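Carbohydrate oxidase (Microdochium nivale, PDB 3RJA) oxidises the C1 hydroxyl of mono-, oligo- and polysaccharides to the lactone with a flavin cofactor, passing the electrons to oxygen and giving hydrogen peroxide. Local coordinates at residues Leu447-Pro459 with Phe463-Lys473. Residues are numbered along the deposited sequence; the frame is centred on the assembly and turned at random.
Sequences LARLQKLKAKFDP and FYYPQAVRPVK
K454 of the helix 447-457 runs alongside the backbone of V469-P471, and its side chain can be followed atom by atom. CB lies 3.8 Å from P471 CA. CG, swung away from the backbone N (chi1 -173°) and then bent at chi2, meets P471 N and V469 O, each at 3.5 Å. CD and CE continue past V469 O, and NZ, with A468 CB beside it, donates to N193 O and makes a salt bridge, weak as a hydrogen bond, to D458 OD2 at 3.3 Å. That same oxygen accepts F463 N at 3.0 Å with an N-H...O angle of 163°, met on the syn side close to the carboxylate plane, while OD1 takes R462 N. Replacing D458 with an alanine would probably leave F463 N and R462 N without their acceptors and K454 NZ without its carboxylate mate, loosening the link between helix and tail. V469 CG1 presses on the helix backbone at Q451 N, 3.7 Å away, and CG2 meets L447 CD1. Q451 lies alongside V472 and crosses V469 at about a right angle; a water joins its OE1 to R470 N. The near-straight bond from V472 N to Q451 O (3.0 Å, 174°) comes from above the carbonyl plane, on the face opposite to the helical donor A455 N, so this oxygen serves two donors. Together these contacts lay the C-terminal tail, from V469 to K473, across the last helix, with the F463 side chain about 7 Å from the bound FAD, consistent with the C-terminal segment of berberine-bridge-enzyme-like oxidases with a PCMH-type FAD domain.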
# COMPACT_ATOMS: atom_id res chain seq x y z
N LEU A 447 -18.02 3.78 0.80
CA LEU A 447 -17.96 4.75 1.90
C LEU A 447 -19.19 4.73 2.83
O LEU A 447 -19.03 4.74 4.06
CB LEU A 447 -17.72 6.17 1.38
CG LEU A 447 -17.66 7.26 2.46
CD1 LEU A 447 -16.57 7.00 3.50
CD2 LEU A 447 -17.49 8.64 1.88
N ALA A 448 -20.39 4.75 2.26
CA ALA A 448 -21.61 4.78 3.09
C ALA A 448 -21.69 3.57 4.02
O ALA A 448 -22.00 3.71 5.20
CB ALA A 448 -22.90 4.90 2.21
N ARG A 449 -21.43 2.38 3.51
CA ARG A 449 -21.37 1.19 4.36
C ARG A 449 -20.26 1.29 5.44
O ARG A 449 -20.47 0.90 6.61
CB ARG A 449 -21.18 -0.07 3.51
CG ARG A 449 -21.24 -1.36 4.29
CD ARG A 449 -21.26 -2.60 3.40
NE ARG A 449 -20.94 -3.79 4.20
CZ ARG A 449 -20.95 -5.05 3.76
NH1 ARG A 449 -21.28 -5.31 2.50
NH2 ARG A 449 -20.65 -6.05 4.59
N LEU A 450 -19.11 1.86 5.06
CA LEU A 450 -17.97 2.02 5.98
C LEU A 450 -18.32 2.98 7.13
O LEU A 450 -17.91 2.75 8.27
CB LEU A 450 -16.72 2.49 5.22
CG LEU A 450 -16.05 1.38 4.37
CD1 LEU A 450 -14.98 1.96 3.48
CD2 LEU A 450 -15.45 0.27 5.25
N GLN A 451 -19.08 4.04 6.81
CA GLN A 451 -19.54 5.04 7.81
C GLN A 451 -20.47 4.44 8.87
O GLN A 451 -20.36 4.75 10.07
CB GLN A 451 -20.22 6.24 7.13
CG GLN A 451 -19.27 7.14 6.35
CD GLN A 451 -19.96 8.27 5.60
OE1 GLN A 451 -19.34 9.30 5.31
NE2 GLN A 451 -21.21 8.08 5.24
N LYS A 452 -21.37 3.56 8.42
CA LYS A 452 -22.23 2.80 9.33
C LYS A 452 -21.39 1.86 10.21
O LYS A 452 -21.53 1.83 11.44
CB LYS A 452 -23.27 2.01 8.52
CG LYS A 452 -24.21 2.89 7.67
CD LYS A 452 -25.57 2.21 7.42
CE LYS A 452 -26.37 2.94 6.35
NZ LYS A 452 -27.65 2.22 6.02
N LEU A 453 -20.51 1.10 9.57
CA LEU A 453 -19.63 0.17 10.31
C LEU A 453 -18.73 0.91 11.33
O LEU A 453 -18.42 0.39 12.40
CB LEU A 453 -18.77 -0.62 9.32
CG LEU A 453 -18.07 -1.85 9.85
CD1 LEU A 453 -19.12 -2.96 10.14
CD2 LEU A 453 -17.09 -2.31 8.78
N LYS A 454 -18.33 2.12 10.99
CA LYS A 454 -17.56 2.98 11.88
C LYS A 454 -18.37 3.37 13.12
O LYS A 454 -17.84 3.34 14.24
CB LYS A 454 -17.11 4.25 11.13
CG LYS A 454 -16.16 5.16 11.89
CD LYS A 454 -14.73 4.56 12.01
CE LYS A 454 -13.87 5.49 12.83
NZ LYS A 454 -12.44 5.06 12.88
N ALA A 455 -19.64 3.74 12.91
CA ALA A 455 -20.54 4.10 14.01
C ALA A 455 -20.71 2.86 14.91
O ALA A 455 -20.77 2.99 16.13
CB ALA A 455 -21.93 4.60 13.47
N LYS A 456 -20.77 1.67 14.31
CA LYS A 456 -20.88 0.44 15.09
C LYS A 456 -19.63 0.09 15.92
O LYS A 456 -19.75 -0.28 17.10
CB LYS A 456 -21.23 -0.74 14.21
CG LYS A 456 -21.37 -2.08 15.01
CD LYS A 456 -21.98 -3.21 14.19
CE LYS A 456 -21.99 -4.48 15.00
NZ LYS A 456 -22.38 -5.61 14.07
N PHE A 457 -18.45 0.16 15.31
CA PHE A 457 -17.22 -0.32 15.96
C PHE A 457 -16.36 0.73 16.63
O PHE A 457 -15.69 0.42 17.61
CB PHE A 457 -16.39 -1.21 15.01
CG PHE A 457 -16.99 -2.57 14.85
CD1 PHE A 457 -16.91 -3.50 15.89
CD2 PHE A 457 -17.73 -2.89 13.70
CE1 PHE A 457 -17.52 -4.77 15.77
CE2 PHE A 457 -18.34 -4.14 13.57
CZ PHE A 457 -18.25 -5.09 14.59
N ASP A 458 -16.33 1.94 16.08
CA ASP A 458 -15.57 3.03 16.70
C ASP A 458 -16.40 4.31 16.80
O ASP A 458 -16.01 5.34 16.26
CB ASP A 458 -14.23 3.27 15.97
CG ASP A 458 -13.29 4.19 16.76
OD1 ASP A 458 -13.50 4.38 17.98
OD2 ASP A 458 -12.33 4.71 16.14
N PRO A 459 -17.54 4.27 17.52
CA PRO A 459 -18.42 5.45 17.57
C PRO A 459 -17.80 6.66 18.28
O PRO A 459 -18.16 7.81 17.97
CB PRO A 459 -19.67 4.94 18.30
CG PRO A 459 -19.15 3.80 19.15
CD PRO A 459 -18.14 3.14 18.27
N PHE A 463 -9.88 5.73 17.50
CA PHE A 463 -8.75 5.51 16.61
C PHE A 463 -8.58 6.63 15.58
O PHE A 463 -7.95 6.43 14.55
CB PHE A 463 -8.88 4.16 15.90
CG PHE A 463 -8.94 2.99 16.85
CD1 PHE A 463 -7.84 2.66 17.66
CD2 PHE A 463 -10.06 2.16 16.88
CE1 PHE A 463 -7.89 1.56 18.52
CE2 PHE A 463 -10.11 1.04 17.73
CZ PHE A 463 -9.03 0.75 18.56
N TYR A 464 -9.11 7.82 15.89
CA TYR A 464 -9.10 8.96 14.96
C TYR A 464 -7.77 9.26 14.28
O TYR A 464 -6.69 9.22 14.91
CB TYR A 464 -9.48 10.22 15.71
CG TYR A 464 -9.32 11.50 14.90
CD1 TYR A 464 -10.30 11.90 13.98
CD2 TYR A 464 -8.19 12.30 15.06
CE1 TYR A 464 -10.16 13.09 13.23
CE2 TYR A 464 -8.03 13.49 14.32
CZ TYR A 464 -9.01 13.87 13.41
OH TYR A 464 -8.83 15.03 12.70
N TYR A 465 -7.88 9.61 13.00
CA TYR A 465 -6.84 10.32 12.31
C TYR A 465 -7.52 11.15 11.23
O TYR A 465 -8.69 10.89 10.90
CB TYR A 465 -5.76 9.36 11.76
CG TYR A 465 -6.18 8.36 10.67
CD1 TYR A 465 -6.81 7.15 11.00
CD2 TYR A 465 -5.89 8.60 9.32
CE1 TYR A 465 -7.18 6.21 9.99
CE2 TYR A 465 -6.24 7.66 8.31
CZ TYR A 465 -6.86 6.46 8.65
OH TYR A 465 -7.21 5.51 7.65
N PRO A 466 -6.81 12.12 10.64
CA PRO A 466 -7.57 13.09 9.85
C PRO A 466 -8.22 12.55 8.56
O PRO A 466 -9.03 13.27 7.94
CB PRO A 466 -6.54 14.19 9.52
CG PRO A 466 -5.57 14.12 10.65
CD PRO A 466 -5.44 12.60 10.91
N GLN A 467 -7.91 11.32 8.14
CA GLN A 467 -8.63 10.77 6.99
C GLN A 467 -9.29 9.44 7.33
O GLN A 467 -9.53 8.61 6.44
CB GLN A 467 -7.78 10.72 5.70
CG GLN A 467 -7.25 12.11 5.27
CD GLN A 467 -6.29 12.11 4.08
OE1 GLN A 467 -5.63 11.12 3.77
NE2 GLN A 467 -6.20 13.28 3.41
N ALA A 468 -9.59 9.24 8.61
CA ALA A 468 -10.48 8.17 9.05
C ALA A 468 -11.86 8.43 8.48
O ALA A 468 -12.27 9.59 8.33
CB ALA A 468 -10.57 8.12 10.62
N VAL A 469 -12.58 7.35 8.18
CA VAL A 469 -13.99 7.41 7.85
C VAL A 469 -14.78 8.02 9.04
O VAL A 469 -14.51 7.70 10.19
CB VAL A 469 -14.47 5.97 7.51
CG1 VAL A 469 -15.96 5.85 7.49
CG2 VAL A 469 -13.88 5.50 6.14
N ARG A 470 -15.75 8.90 8.78
CA ARG A 470 -16.62 9.40 9.87
C ARG A 470 -17.62 8.34 10.34
O ARG A 470 -18.19 7.64 9.51
CB ARG A 470 -17.42 10.65 9.45
CG ARG A 470 -16.61 11.88 9.20
CD ARG A 470 -17.51 13.14 9.05
NE ARG A 470 -16.69 14.30 8.70
CZ ARG A 470 -15.98 15.00 9.58
NH1 ARG A 470 -15.98 14.67 10.87
NH2 ARG A 470 -15.25 16.03 9.17
N PRO A 471 -17.80 8.20 11.67
CA PRO A 471 -18.90 7.40 12.21
C PRO A 471 -20.24 8.09 11.91
O PRO A 471 -20.48 9.21 12.37
CB PRO A 471 -18.64 7.41 13.72
CG PRO A 471 -17.82 8.61 13.96
CD PRO A 471 -16.99 8.81 12.74
N VAL A 472 -21.08 7.44 11.12
CA VAL A 472 -22.43 7.95 10.82
C VAL A 472 -23.46 6.85 11.07
O VAL A 472 -23.54 5.90 10.29
CB VAL A 472 -22.54 8.46 9.36
CG1 VAL A 472 -23.88 9.19 9.16
CG2 VAL A 472 -21.39 9.39 9.03
N LYS A 473 -24.21 6.96 12.16
CA LYS A 473 -25.31 6.04 12.46
C LYS A 473 -26.25 5.92 11.26
O LYS A 473 -26.62 6.90 10.61
CB LYS A 473 -26.11 6.52 13.68
CG LYS A 473 -25.41 6.32 15.01
CD LYS A 473 -26.34 6.71 16.16
CE LYS A 473 -25.81 6.24 17.51
NZ LYS A 473 -26.85 6.35 18.57
OXT LYS A 473 -26.65 4.82 10.88
O HOH W 1 -16.34 9.72 6.07